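Local structure of R.MvaI (Kocuria varians, 2OA9) at residues A[73-78]-A[154-159]; A[123-127]-A[199-203]; A[130-134]-A[146-152]. The protein is a monomeric restriction endonuclease that recognises its DNA target asymmetrically and probably cleaves it with the help of metal ions. All coordinates share one frame; numbering follows the deposited sequence.

Interactions 1, 2 and 3 gather on the same region of the fold, built around the three-stranded antiparallel sheet 119-126, 131-138, 143-151. Interaction 3 pairs two strands of that sheet, and interaction 2 lays helix 195-204 against its edge strand 119-126; their centres are about 9 Å apart. Interaction 1, centred about 11 Å from interaction 3 and 14 Å from interaction 2, joins the end of strand 69-74, from the five-stranded antiparallel sheet, to helix 152-162, which directly follows strand 143-151. Along the chain interaction 3 is nested inside the loops closed by the other two, whose segments alternate. The three contacts thereby tie two sheets and two helices of this monomeric enzyme together.

Interaction 1: A[73-78]-A[154-159]; sequences FTKSPT and SLQNQL
Phe73 lays one face of its ring on Gln158 of the helix, with CB of Gln158 16° off the ring normal and 3.7 Å from the ring centroid of Phe73, a CH-pi contact. A chi1 of 60° puts Phe73 CG between the backbone N and the carbonyl carbon, which turns the ring to the helix. Leu155 CD2 meets the ring edge, 3.8 Å from Phe73 CE1, while Leu159 CD2 comes obliquely to within 3.7 Å of Phe73 CE2. With an alanine here, Gln158 CB and the two leucine methyls would probably lose the ring they share, opening a gap beneath the helix. Lys75 crosses Gln158 at about a right angle, its CB 3.9 Å from Gln158 CG. Bends at chi2 and chi4 return NZ of Lys75 to Ser76 O at 2.9 Å, and NZ also donates to a water that bonds Thr78 OG1 and Ser154 OG. Both hydroxyls have further partners in Ser151, at its N and O respectively. Phe73, stacked on Phe232 of neighbouring strand 225-235, faces helix 152-162; Leu155 touches Phe232, Trp150 of strand 143-151, and Val195 and Leu198 of helix 195-204, so the helix rests on the sheet edge beside those two elements.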
ATOM      1  N   PHE A  73      -2.219   0.405  -4.003  1.00 13.20           N
ATOM      2  CA  PHE A  73      -2.985   0.192  -5.227  1.00 13.85           C
ATOM      3  C   PHE A  73      -2.056  -0.265  -6.323  1.00 15.43           C
ATOM      4  O   PHE A  73      -0.842  -0.183  -6.202  1.00 14.44           O
ATOM      5  CB  PHE A  73      -3.736   1.482  -5.644  1.00 14.40           C
ATOM      6  CG  PHE A  73      -2.836   2.679  -5.910  1.00 13.98           C
ATOM      7  CD1 PHE A  73      -2.245   2.887  -7.126  1.00 13.94           C
ATOM      8  CD2 PHE A  73      -2.592   3.594  -4.904  1.00 15.66           C
ATOM      9  CE1 PHE A  73      -1.442   4.002  -7.370  1.00 15.60           C
ATOM     10  CE2 PHE A  73      -1.749   4.674  -5.117  1.00 16.58           C
ATOM     11  CZ  PHE A  73      -1.169   4.883  -6.355  1.00 16.39           C
ATOM     12  N   THR A  74      -2.638  -0.719  -7.423  1.00 16.47           N
ATOM     13  CA  THR A  74      -1.916  -1.044  -8.640  1.00 17.87           C
ATOM     14  C   THR A  74      -2.449  -0.144  -9.746  1.00 17.54           C
ATOM     15  O   THR A  74      -3.667   0.167  -9.803  1.00 19.82           O
ATOM     16  CB  THR A  74      -2.070  -2.550  -9.037  1.00 18.07           C
ATOM     17  OG1 THR A  74      -3.459  -2.898  -9.152  1.00 22.82           O
ATOM     18  CG2 THR A  74      -1.548  -3.457  -7.971  1.00 18.85           C
ATOM     19  N   LYS A  75      -1.553   0.298 -10.622  1.00 16.74           N
ATOM     20  CA  LYS A  75      -1.929   1.187 -11.708  1.00 17.56           C
ATOM     21  C   LYS A  75      -0.815   1.283 -12.716  1.00 17.73           C
ATOM     22  O   LYS A  75       0.329   1.620 -12.354  1.00 18.74           O
ATOM     23  CB  LYS A  75      -2.302   2.589 -11.196  1.00 19.16           C
ATOM     24  CG  LYS A  75      -2.700   3.636 -12.266  1.00 21.08           C
ATOM     25  CD  LYS A  75      -4.051   3.322 -12.865  1.00 25.76           C
ATOM     26  CE  LYS A  75      -4.421   4.386 -13.871  1.00 26.64           C
ATOM     27  NZ  LYS A  75      -3.635   4.242 -15.130  1.00 29.67           N
ATOM     28  N   SER A  76      -1.195   1.018 -13.965  1.00 19.85           N
ATOM     29  CA  SER A  76      -0.318   1.161 -15.114  1.00 21.53           C
ATOM     30  C   SER A  76      -0.035   2.613 -15.460  1.00 20.42           C
ATOM     31  O   SER A  76      -0.829   3.485 -15.155  1.00 19.97           O
ATOM     32  CB  SER A  76      -0.919   0.458 -16.332  1.00 22.27           C
ATOM     33  OG  SER A  76      -0.793  -0.948 -16.202  1.00 27.41           O
ATOM     34  N   PRO A  77       1.099   2.882 -16.097  1.00 21.05           N
ATOM     35  CA  PRO A  77       1.405   4.253 -16.514  1.00 21.09           C
ATOM     36  C   PRO A  77       0.305   4.971 -17.342  1.00 20.30           C
ATOM     37  O   PRO A  77      -0.464   4.370 -18.124  1.00 22.51           O
ATOM     38  CB  PRO A  77       2.707   4.090 -17.308  1.00 21.04           C
ATOM     39  CG  PRO A  77       3.335   2.927 -16.745  1.00 21.86           C
ATOM     40  CD  PRO A  77       2.192   1.980 -16.444  1.00 21.56           C
ATOM     41  N   THR A  78       0.179   6.249 -17.091  1.00 20.41           N
ATOM     42  CA  THR A  78      -0.712   7.106 -17.885  1.00 21.21           C
ATOM     43  C   THR A  78      -0.227   7.166 -19.341  1.00 20.90           C
ATOM     44  O   THR A  78      -1.055   7.167 -20.272  1.00 22.34           O
ATOM     45  CB  THR A  78      -0.671   8.520 -17.305  1.00 20.80           C
ATOM     46  OG1 THR A  78      -1.179   8.502 -15.976  1.00 25.00           O
ATOM     47  CG2 THR A  78      -1.645   9.515 -18.062  1.00 22.74           C
ATOM     48  N   SER A 154      -4.244  10.604 -12.067  1.00 18.86           N
ATOM     49  CA  SER A 154      -4.485   9.173 -12.087  1.00 19.41           C
ATOM     50  C   SER A 154      -4.209   8.574 -10.719  1.00 18.66           C
ATOM     51  O   SER A 154      -4.931   7.691 -10.273  1.00 19.15           O
ATOM     52  CB  SER A 154      -3.681   8.467 -13.174  1.00 19.80           C
ATOM     53  OG  SER A 154      -2.296   8.319 -12.874  1.00 25.87           O
ATOM     54  N   LEU A 155      -3.142   9.039 -10.087  1.00 18.56           N
ATOM     55  CA  LEU A 155      -2.750   8.516  -8.787  1.00 17.70           C
ATOM     56  C   LEU A 155      -3.734   8.959  -7.739  1.00 18.02           C
ATOM     57  O   LEU A 155      -4.095   8.187  -6.868  1.00 17.51           O
ATOM     58  CB  LEU A 155      -1.323   8.960  -8.427  1.00 16.84           C
ATOM     59  CG  LEU A 155      -0.255   8.431  -9.386  1.00 16.68           C
ATOM     60  CD1 LEU A 155       1.067   9.043  -8.972  1.00 20.80           C
ATOM     61  CD2 LEU A 155      -0.181   6.916  -9.460  1.00 17.87           C
ATOM     62  N   GLN A 156      -4.190  10.202  -7.838  1.00 19.91           N
ATOM     63  CA  GLN A 156      -5.237  10.713  -6.966  1.00 21.37           C
ATOM     64  C   GLN A 156      -6.522   9.890  -7.055  1.00 21.25           C
ATOM     65  O   GLN A 156      -7.114   9.551  -6.027  1.00 20.53           O
ATOM     66  CB  GLN A 156      -5.554  12.155  -7.318  1.00 22.49           C
ATOM     67  CG  GLN A 156      -6.572  12.773  -6.387  1.00 26.51           C
ATOM     68  CD  GLN A 156      -6.105  14.113  -5.880  1.00 31.76           C
ATOM     69  OE1 GLN A 156      -5.455  14.182  -4.848  1.00 34.33           O
ATOM     70  NE2 GLN A 156      -6.400  15.181  -6.629  1.00 35.63           N
ATOM     71  N   ASN A 157      -6.903   9.527  -8.277  1.00 21.01           N
ATOM     72  CA  ASN A 157      -8.081   8.724  -8.516  1.00 21.58           C
ATOM     73  C   ASN A 157      -7.939   7.333  -7.897  1.00 20.09           C
ATOM     74  O   ASN A 157      -8.885   6.843  -7.315  1.00 20.74           O
ATOM     75  CB  ASN A 157      -8.371   8.610 -10.025  1.00 21.88           C
ATOM     76  CG  ASN A 157      -9.507   7.661 -10.325  1.00 25.67           C
ATOM     77  OD1 ASN A 157      -9.313   6.605 -10.929  1.00 31.17           O
ATOM     78  ND2 ASN A 157     -10.722   8.043  -9.904  1.00 28.92           N
ATOM     79  N   GLN A 158      -6.755   6.722  -7.993  1.00 18.70           N
ATOM     80  CA  GLN A 158      -6.503   5.436  -7.368  1.00 18.88           C
ATOM     81  C   GLN A 158      -6.629   5.504  -5.863  1.00 18.93           C
ATOM     82  O   GLN A 158      -7.236   4.619  -5.217  1.00 19.31           O
ATOM     83  CB  GLN A 158      -5.096   4.956  -7.720  1.00 18.55           C
ATOM     84  CG  GLN A 158      -4.986   4.488  -9.120  1.00 21.11           C
ATOM     85  CD  GLN A 158      -5.907   3.329  -9.373  1.00 24.00           C
ATOM     86  OE1 GLN A 158      -5.750   2.267  -8.766  1.00 25.74           O
ATOM     87  NE2 GLN A 158      -6.920   3.544 -10.218  1.00 25.00           N
ATOM     88  N   LEU A 159      -6.077   6.564  -5.294  1.00 17.83           N
ATOM     89  CA  LEU A 159      -6.142   6.762  -3.850  1.00 19.81           C
ATOM     90  C   LEU A 159      -7.601   6.939  -3.399  1.00 21.28           C
ATOM     91  O   LEU A 159      -8.037   6.277  -2.461  1.00 21.97           O
ATOM     92  CB  LEU A 159      -5.290   7.946  -3.401  1.00 19.67           C
ATOM     93  CG  LEU A 159      -3.771   7.773  -3.488  1.00 19.82           C
ATOM     94  CD1 LEU A 159      -3.138   9.143  -3.405  1.00 20.83           C
ATOM     95  CD2 LEU A 159      -3.194   6.826  -2.414  1.00 20.70           C
TER
HETATM   96  O   HOH W   1      -1.767   6.263 -14.208  1.00 46.32           O

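Interaction 2: A[123-127]-A[199-203]. With CD (cadmium ion), chain G.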
ATOM      1  N   ILE A 123      12.629   6.434 -10.016  1.00 12.71           N
ATOM      2  CA  ILE A 123      11.449   7.300 -10.151  1.00 12.96           C
ATOM      3  C   ILE A 123      11.860   8.749  -9.869  1.00 12.94           C
ATOM      4  O   ILE A 123      12.658   9.037  -8.978  1.00 13.50           O
ATOM      5  CB  ILE A 123      10.332   6.884  -9.183  1.00 13.90           C
ATOM      6  CG1 ILE A 123       9.969   5.388  -9.347  1.00 14.62           C
ATOM      7  CG2 ILE A 123       9.087   7.797  -9.344  1.00 14.29           C
ATOM      8  CD1 ILE A 123       9.329   5.063 -10.661  1.00 17.32           C
ATOM      9  N   ASP A 124      11.398   9.663 -10.697  1.00 12.29           N
ATOM     10  CA  ASP A 124      11.584  11.091 -10.457  1.00 12.02           C
ATOM     11  C   ASP A 124      10.227  11.792 -10.494  1.00 13.15           C
ATOM     12  O   ASP A 124       9.403  11.561 -11.382  1.00 15.07           O
ATOM     13  CB  ASP A 124      12.617  11.757 -11.419  1.00 13.40           C
ATOM     14  CG  ASP A 124      13.037  13.107 -10.967  1.00 14.50           C
ATOM     15  OD1 ASP A 124      13.663  13.222  -9.875  1.00 15.67           O
ATOM     16  OD2 ASP A 124      12.741  14.146 -11.604  1.00 17.76           O
ATOM     17  N   ILE A 125       9.999  12.688  -9.545  1.00 13.72           N
ATOM     18  CA  ILE A 125       8.763  13.445  -9.521  1.00 13.78           C
ATOM     19  C   ILE A 125       8.935  14.733 -10.318  1.00 14.19           C
ATOM     20  O   ILE A 125       9.724  15.590  -9.974  1.00 15.61           O
ATOM     21  CB  ILE A 125       8.275  13.748  -8.067  1.00 14.41           C
ATOM     22  CG1 ILE A 125       8.345  12.538  -7.141  1.00 14.68           C
ATOM     23  CG2 ILE A 125       6.851  14.293  -8.124  1.00 14.30           C
ATOM     24  CD1 ILE A 125       7.452  11.319  -7.500  1.00 14.65           C
ATOM     25  N   ASP A 126       8.163  14.864 -11.390  1.00 14.74           N
ATOM     26  CA  ASP A 126       8.128  16.074 -12.199  1.00 15.45           C
ATOM     27  C   ASP A 126       7.007  16.946 -11.631  1.00 15.79           C
ATOM     28  O   ASP A 126       5.918  16.958 -12.157  1.00 15.84           O
ATOM     29  CB  ASP A 126       7.881  15.673 -13.655  1.00 14.84           C
ATOM     30  CG  ASP A 126       8.000  16.797 -14.614  1.00 16.54           C
ATOM     31  OD1 ASP A 126       8.010  18.000 -14.174  1.00 16.75           O
ATOM     32  OD2 ASP A 126       8.069  16.543 -15.830  1.00 17.02           O
ATOM     33  N   TRP A 127       7.312  17.677 -10.571  1.00 17.03           N
ATOM     34  CA  TRP A 127       6.283  18.413  -9.833  1.00 17.80           C
ATOM     35  C   TRP A 127       5.573  19.470 -10.695  1.00 19.27           C
ATOM     36  O   TRP A 127       4.365  19.682 -10.566  1.00 19.46           O
ATOM     37  CB  TRP A 127       6.889  19.078  -8.581  1.00 18.32           C
ATOM     38  CG  TRP A 127       7.318  18.116  -7.496  1.00 17.21           C
ATOM     39  CD1 TRP A 127       8.594  17.652  -7.251  1.00 15.61           C
ATOM     40  CD2 TRP A 127       6.482  17.510  -6.495  1.00 17.63           C
ATOM     41  NE1 TRP A 127       8.574  16.787  -6.187  1.00 15.72           N
ATOM     42  CE2 TRP A 127       7.301  16.698  -5.692  1.00 15.95           C
ATOM     43  CE3 TRP A 127       5.118  17.591  -6.178  1.00 16.82           C
ATOM     44  CZ2 TRP A 127       6.795  15.934  -4.644  1.00 18.64           C
ATOM     45  CZ3 TRP A 127       4.638  16.843  -5.123  1.00 17.45           C
ATOM     46  CH2 TRP A 127       5.467  16.050  -4.373  1.00 17.82           C
ATOM     47  N   CYS A 199       3.950  11.109  -3.331  1.00 13.87           N
ATOM     48  CA  CYS A 199       5.102  11.454  -4.128  1.00 14.00           C
ATOM     49  C   CYS A 199       6.310  11.814  -3.265  1.00 12.50           C
ATOM     50  O   CYS A 199       7.414  11.447  -3.628  1.00 13.73           O
ATOM     51  CB  CYS A 199       4.760  12.593  -5.062  1.00 13.65           C
ATOM     52  SG  CYS A 199       3.609  12.106  -6.386  1.00 18.00           S
ATOM     53  N   ARG A 200       6.106  12.494  -2.138  1.00 12.79           N
ATOM     54  CA  ARG A 200       7.220  12.733  -1.214  1.00 13.42           C
ATOM     55  C   ARG A 200       7.799  11.420  -0.719  1.00 11.93           C
ATOM     56  O   ARG A 200       9.003  11.226  -0.648  1.00 12.95           O
ATOM     57  CB  ARG A 200       6.822  13.589   0.001  1.00 14.37           C
ATOM     58  CG  ARG A 200       6.510  15.027  -0.304  1.00 17.93           C
ATOM     59  CD  ARG A 200       6.256  15.842   1.004  1.00 17.57           C
ATOM     60  NE  ARG A 200       5.123  15.372   1.834  1.00 21.27           N
ATOM     61  CZ  ARG A 200       5.174  14.500   2.896  1.00 22.59           C
ATOM     62  NH1 ARG A 200       6.292  13.976   3.316  1.00 20.79           N
ATOM     63  NH2 ARG A 200       4.076  14.171   3.572  1.00 23.88           N
ATOM     64  N   GLY A 201       6.930  10.474  -0.436  1.00 12.25           N
ATOM     65  CA  GLY A 201       7.370   9.184   0.050  1.00 11.17           C
ATOM     66  C   GLY A 201       8.183   8.389  -0.942  1.00 11.51           C
ATOM     67  O   GLY A 201       9.126   7.735  -0.568  1.00 11.21           O
ATOM     68  N   ILE A 202       7.820   8.504  -2.227  1.00 12.76           N
ATOM     69  CA  ILE A 202       8.662   7.947  -3.286  1.00 13.45           C
ATOM     70  C   ILE A 202      10.041   8.618  -3.324  1.00 13.29           C
ATOM     71  O   ILE A 202      11.068   7.956  -3.313  1.00 13.55           O
ATOM     72  CB  ILE A 202       7.923   8.027  -4.660  1.00 13.79           C
ATOM     73  CG1 ILE A 202       6.693   7.120  -4.655  1.00 14.03           C
ATOM     74  CG2 ILE A 202       8.889   7.601  -5.799  1.00 16.40           C
ATOM     75  CD1 ILE A 202       5.738   7.340  -5.810  1.00 16.16           C
ATOM     76  N   GLU A 203      10.082   9.958  -3.322  1.00 13.91           N
ATOM     77  CA  GLU A 203      11.352  10.702  -3.319  1.00 14.16           C
ATOM     78  C   GLU A 203      12.242  10.311  -2.140  1.00 14.26           C
ATOM     79  O   GLU A 203      13.461  10.240  -2.253  1.00 14.56           O
ATOM     80  CB  GLU A 203      11.111  12.226  -3.182  1.00 16.02           C
ATOM     81  CG  GLU A 203      10.334  12.847  -4.295  1.00 19.49           C
ATOM     82  CD  GLU A 203      10.342  14.364  -4.212  1.00 18.53           C
ATOM     83  OE1 GLU A 203      10.052  14.953  -3.130  1.00 18.43           O
ATOM     84  OE2 GLU A 203      10.602  14.997  -5.257  1.00 18.18           O
TER
HETATM   85 CD    CD G 904      14.167  15.455  -9.885  1.00 24.41          CD
HETATM   86  O   HOH W   2      11.776  13.579  -7.371  1.00 21.89           O
HETATM   87  O   HOH W   3      12.151  16.054  -9.127  1.00 27.75           O
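Glu203 OE2 is gripped twice: by the indole of Trp127, whose NE1 donates to it over 2.9 Å at an N-H...O angle of 166°, and by a water donating over 2.8 Å to the same Glu203 OE2. The acceptor lies close to the indole plane, yet NE1 reaches OE2 from above the carboxylate, 49° out of its plane, with the ring and carboxylate planes steeply inclined. The water also accepts from Ile125 N and donates to Asp124 OD1, thus bridging two carboxylates and perhaps easing the repulsion between them. Asp124 itself holds a cadmium ion through both oxygens, OD1 at 2.3 Å from the metal; a second water on the cadmium donates to Ile125 O. Asp124 and Ile125 are among the residues that bind a calcium ion in another structure of the protein.

The contact is a helix laid on an edge strand of an antiparallel sheet, the segment axes 8.6 Å apart and their directions at 138°. Below these polar groups, Ile125 CG1 lies 3.5 Å from Glu203 CG, and its CD1 rests by Cys199 CB. Lying anti to the carbonyl carbon, CG1 of Ile125 points to the helix, while CG2 of Ile125 sits over the centre of the Trp127 indole. Trp127 CH2 meets Cys199 CB at 3.6 Å, and the Cys199 sulfur approaches the six-membered ring obliquely. Farther along, the CG2 methyls of Ile123 and Ile202 touch at 3.6 Å.

Interaction 3: A[130-134]-A[146-152]; sequences QVVRL and NSVYWSF
Val132 and Trp150 form, in this antiparallel hairpin, a hydrogen-bonded pair, N to O both ways, the Val132 N to Trp150 O bond being 2.9 Å and nearly straight at 173°. Leu134 N donates to Val148 O, and at the other end Phe152 N bonds Gln130 O, so the ladder runs into the following helix. Gln130 and Val131 form a G1 bulge opposite Asp126. Weaker CA-H...O contacts join in, such as Tyr149 CA to Val132 O at 3.1 Å. Trp150 NE1 bonds Lys75 O outside the hairpin.

Among ring contacts, Gln130 CA sits over the centre of the Phe152 ring, 3.7 Å from its centroid and 5° off the normal, a CH-pi contact. Val131 CG1 covers a face of the Tyr149 ring, toward its rim, 3.6 Å from Tyr149 CD1. That ring swings over to Val131 because Tyr149 CG stands between its backbone N and carbonyl carbon (chi1 70°). On the opposite sheet face, Val132 CG1 packs 4.1 Å from Trp150 CE3, with CG2 beside the Phe152 ring.

The charged group is Arg133. Its extended chain brings NH1 to the backbone O of Asn146 at 2.9 Å, the oxygen near the guanidinium plane, and a water links NH1 to Ser147 O. Its NE forms a salt bridge with Asp126, and Val131 CG2 lies over one guanidinium face.

The hairpin therefore has two unlike faces: Val132, Leu134, Val148 and Trp150 make an apolar one, turned to helices 83-91 and 152-162, whereas the Arg133 and Tyr149 face is partly exposed and polar bonds hold its cation.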
ATOM      1  N   GLN A 130       3.246  17.829 -12.921  1.00 17.65           N
ATOM      2  CA  GLN A 130       2.372  16.956 -12.143  1.00 18.19           C
ATOM      3  C   GLN A 130       2.337  15.558 -12.709  1.00 16.47           C
ATOM      4  O   GLN A 130       1.269  14.990 -12.917  1.00 15.67           O
ATOM      5  CB  GLN A 130       0.943  17.516 -12.088  1.00 18.92           C
ATOM      6  CG  GLN A 130       0.837  18.937 -11.667  1.00 23.72           C
ATOM      7  CD  GLN A 130       0.319  19.066 -10.278  1.00 29.96           C
ATOM      8  OE1 GLN A 130      -0.884  19.280 -10.074  1.00 32.22           O
ATOM      9  NE2 GLN A 130       1.212  18.929  -9.300  1.00 32.22           N
ATOM     10  N   VAL A 131       3.517  15.003 -12.982  1.00 15.79           N
ATOM     11  CA  VAL A 131       3.618  13.587 -13.346  1.00 14.91           C
ATOM     12  C   VAL A 131       4.771  12.937 -12.573  1.00 14.28           C
ATOM     13  O   VAL A 131       5.692  13.581 -12.147  1.00 14.92           O
ATOM     14  CB  VAL A 131       3.793  13.357 -14.861  1.00 15.25           C
ATOM     15  CG1 VAL A 131       2.690  14.109 -15.645  1.00 15.97           C
ATOM     16  CG2 VAL A 131       5.171  13.776 -15.313  1.00 16.31           C
ATOM     17  N   VAL A 132       4.670  11.634 -12.416  1.00 13.04           N
ATOM     18  CA  VAL A 132       5.688  10.790 -11.802  1.00 13.00           C
ATOM     19  C   VAL A 132       6.336  10.004 -12.927  1.00 12.87           C
ATOM     20  O   VAL A 132       5.650   9.202 -13.589  1.00 13.50           O
ATOM     21  CB  VAL A 132       5.021   9.839 -10.778  1.00 13.29           C
ATOM     22  CG1 VAL A 132       5.990   8.842 -10.209  1.00 12.80           C
ATOM     23  CG2 VAL A 132       4.330  10.629  -9.687  1.00 14.01           C
ATOM     24  N   ARG A 133       7.624  10.225 -13.166  1.00 12.29           N
ATOM     25  CA  ARG A 133       8.331   9.625 -14.286  1.00 11.99           C
ATOM     26  C   ARG A 133       9.189   8.455 -13.895  1.00 12.39           C
ATOM     27  O   ARG A 133       9.837   8.465 -12.831  1.00 11.86           O
ATOM     28  CB  ARG A 133       9.240  10.654 -14.956  1.00 12.45           C
ATOM     29  CG  ARG A 133       8.531  11.828 -15.505  1.00 13.04           C
ATOM     30  CD  ARG A 133       9.411  12.803 -16.261  1.00 12.72           C
ATOM     31  NE  ARG A 133       8.645  13.901 -16.869  1.00 14.63           N
ATOM     32  CZ  ARG A 133       8.024  13.826 -18.050  1.00 13.63           C
ATOM     33  NH1 ARG A 133       8.078  12.731 -18.800  1.00 16.19           N
ATOM     34  NH2 ARG A 133       7.321  14.861 -18.492  1.00 18.54           N
ATOM     35  N   LEU A 134       9.191   7.449 -14.767  1.00 12.69           N
ATOM     36  CA  LEU A 134      10.184   6.372 -14.723  1.00 12.04           C
ATOM     37  C   LEU A 134      11.394   6.737 -15.566  1.00 13.52           C
ATOM     38  O   LEU A 134      11.288   6.821 -16.790  1.00 13.83           O
ATOM     39  CB  LEU A 134       9.555   5.051 -15.208  1.00 12.81           C
ATOM     40  CG  LEU A 134      10.460   3.816 -15.216  1.00 13.15           C
ATOM     41  CD1 LEU A 134      10.809   3.458 -13.818  1.00 12.22           C
ATOM     42  CD2 LEU A 134       9.781   2.693 -15.873  1.00 15.12           C
ATOM     43  N   ASN A 146      12.931   9.007 -20.148  1.00 13.45           N
ATOM     44  CA  ASN A 146      12.087   9.374 -19.011  1.00 12.86           C
ATOM     45  C   ASN A 146      10.654   9.673 -19.485  1.00 14.00           C
ATOM     46  O   ASN A 146       9.912  10.442 -18.857  1.00 15.54           O
ATOM     47  CB  ASN A 146      12.699  10.525 -18.206  1.00 12.79           C
ATOM     48  CG  ASN A 146      12.737  11.794 -18.961  1.00 14.90           C
ATOM     49  OD1 ASN A 146      12.514  11.844 -20.175  1.00 15.58           O
ATOM     50  ND2 ASN A 146      13.046  12.865 -18.229  1.00 16.38           N
ATOM     51  N   SER A 147      10.251   9.035 -20.566  1.00 14.18           N
ATOM     52  CA  SER A 147       8.941   9.247 -21.178  1.00 14.48           C
ATOM     53  C   SER A 147       7.765   8.606 -20.492  1.00 14.30           C
ATOM     54  O   SER A 147       6.620   9.102 -20.644  1.00 15.56           O
ATOM     55  CB  SER A 147       8.976   8.829 -22.651  1.00 14.77           C
ATOM     56  OG  SER A 147       9.067   7.420 -22.790  1.00 18.48           O
ATOM     57  N   VAL A 148       8.001   7.537 -19.752  1.00 13.56           N
ATOM     58  CA  VAL A 148       6.942   6.785 -19.117  1.00 13.23           C
ATOM     59  C   VAL A 148       6.552   7.483 -17.819  1.00 13.22           C
ATOM     60  O   VAL A 148       7.424   7.836 -17.007  1.00 14.81           O
ATOM     61  CB  VAL A 148       7.377   5.301 -18.872  1.00 15.28           C
ATOM     62  CG1 VAL A 148       6.327   4.604 -18.085  1.00 16.08           C
ATOM     63  CG2 VAL A 148       7.645   4.565 -20.209  1.00 15.21           C
ATOM     64  N   TYR A 149       5.251   7.726 -17.628  1.00 14.45           N
ATOM     65  CA  TYR A 149       4.812   8.454 -16.435  1.00 13.79           C
ATOM     66  C   TYR A 149       3.423   8.109 -16.017  1.00 14.22           C
ATOM     67  O   TYR A 149       2.648   7.567 -16.795  1.00 14.52           O
ATOM     68  CB  TYR A 149       4.959   9.992 -16.593  1.00 15.05           C
ATOM     69  CG  TYR A 149       4.005  10.689 -17.561  1.00 16.13           C
ATOM     70  CD1 TYR A 149       2.670  10.870 -17.252  1.00 18.14           C
ATOM     71  CD2 TYR A 149       4.485  11.233 -18.735  1.00 20.47           C
ATOM     72  CE1 TYR A 149       1.820  11.559 -18.111  1.00 17.81           C
ATOM     73  CE2 TYR A 149       3.650  11.918 -19.608  1.00 19.25           C
ATOM     74  CZ  TYR A 149       2.324  12.072 -19.293  1.00 20.17           C
ATOM     75  OH  TYR A 149       1.534  12.716 -20.221  1.00 23.16           O
ATOM     76  N   TRP A 150       3.134   8.446 -14.776  1.00 14.42           N
ATOM     77  CA  TRP A 150       1.803   8.382 -14.166  1.00 14.80           C
ATOM     78  C   TRP A 150       1.407   9.794 -13.868  1.00 15.86           C
ATOM     79  O   TRP A 150       2.154  10.511 -13.207  1.00 15.89           O
ATOM     80  CB  TRP A 150       1.826   7.611 -12.820  1.00 14.53           C
ATOM     81  CG  TRP A 150       2.153   6.164 -12.889  1.00 15.70           C
ATOM     82  CD1 TRP A 150       1.267   5.127 -12.881  1.00 16.21           C
ATOM     83  CD2 TRP A 150       3.452   5.574 -12.964  1.00 15.34           C
ATOM     84  NE1 TRP A 150       1.927   3.926 -12.923  1.00 15.94           N
ATOM     85  CE2 TRP A 150       3.278   4.169 -13.011  1.00 15.94           C
ATOM     86  CE3 TRP A 150       4.754   6.084 -13.030  1.00 17.00           C
ATOM     87  CZ2 TRP A 150       4.358   3.298 -13.110  1.00 18.87           C
ATOM     88  CZ3 TRP A 150       5.811   5.225 -13.116  1.00 15.82           C
ATOM     89  CH2 TRP A 150       5.613   3.834 -13.151  1.00 17.98           C
ATOM     90  N   SER A 151       0.255  10.249 -14.331  1.00 15.45           N
ATOM     91  CA  SER A 151      -0.181  11.573 -13.933  1.00 15.73           C
ATOM     92  C   SER A 151      -0.580  11.656 -12.472  1.00 15.34           C
ATOM     93  O   SER A 151      -1.051  10.666 -11.893  1.00 15.98           O
ATOM     94  CB  SER A 151      -1.393  12.003 -14.787  1.00 15.54           C
ATOM     95  OG  SER A 151      -2.497  11.142 -14.568  1.00 19.35           O
ATOM     96  N   PHE A 152      -0.429  12.824 -11.863  1.00 16.02           N
ATOM     97  CA  PHE A 152      -0.893  12.998 -10.493  1.00 17.45           C
ATOM     98  C   PHE A 152      -2.397  12.706 -10.398  1.00 18.10           C
ATOM     99  O   PHE A 152      -2.841  12.137  -9.420  1.00 18.22           O
ATOM    100  CB  PHE A 152      -0.666  14.431  -9.980  1.00 16.32           C
ATOM    101  CG  PHE A 152       0.741  14.747  -9.465  1.00 16.25           C
ATOM    102  CD1 PHE A 152       0.953  15.862  -8.662  1.00 17.67           C
ATOM    103  CD2 PHE A 152       1.824  13.960  -9.782  1.00 17.43           C
ATOM    104  CE1 PHE A 152       2.217  16.179  -8.199  1.00 18.03           C
ATOM    105  CE2 PHE A 152       3.083  14.287  -9.348  1.00 15.99           C
ATOM    106  CZ  PHE A 152       3.291  15.381  -8.544  1.00 18.66           C
TER
HETATM  107  O   HOH W   4       6.790  12.120 -21.493  1.00 30.27           O
HETATM  108  O   HOH W   5      10.695   6.126 -19.326  1.00 18.89           O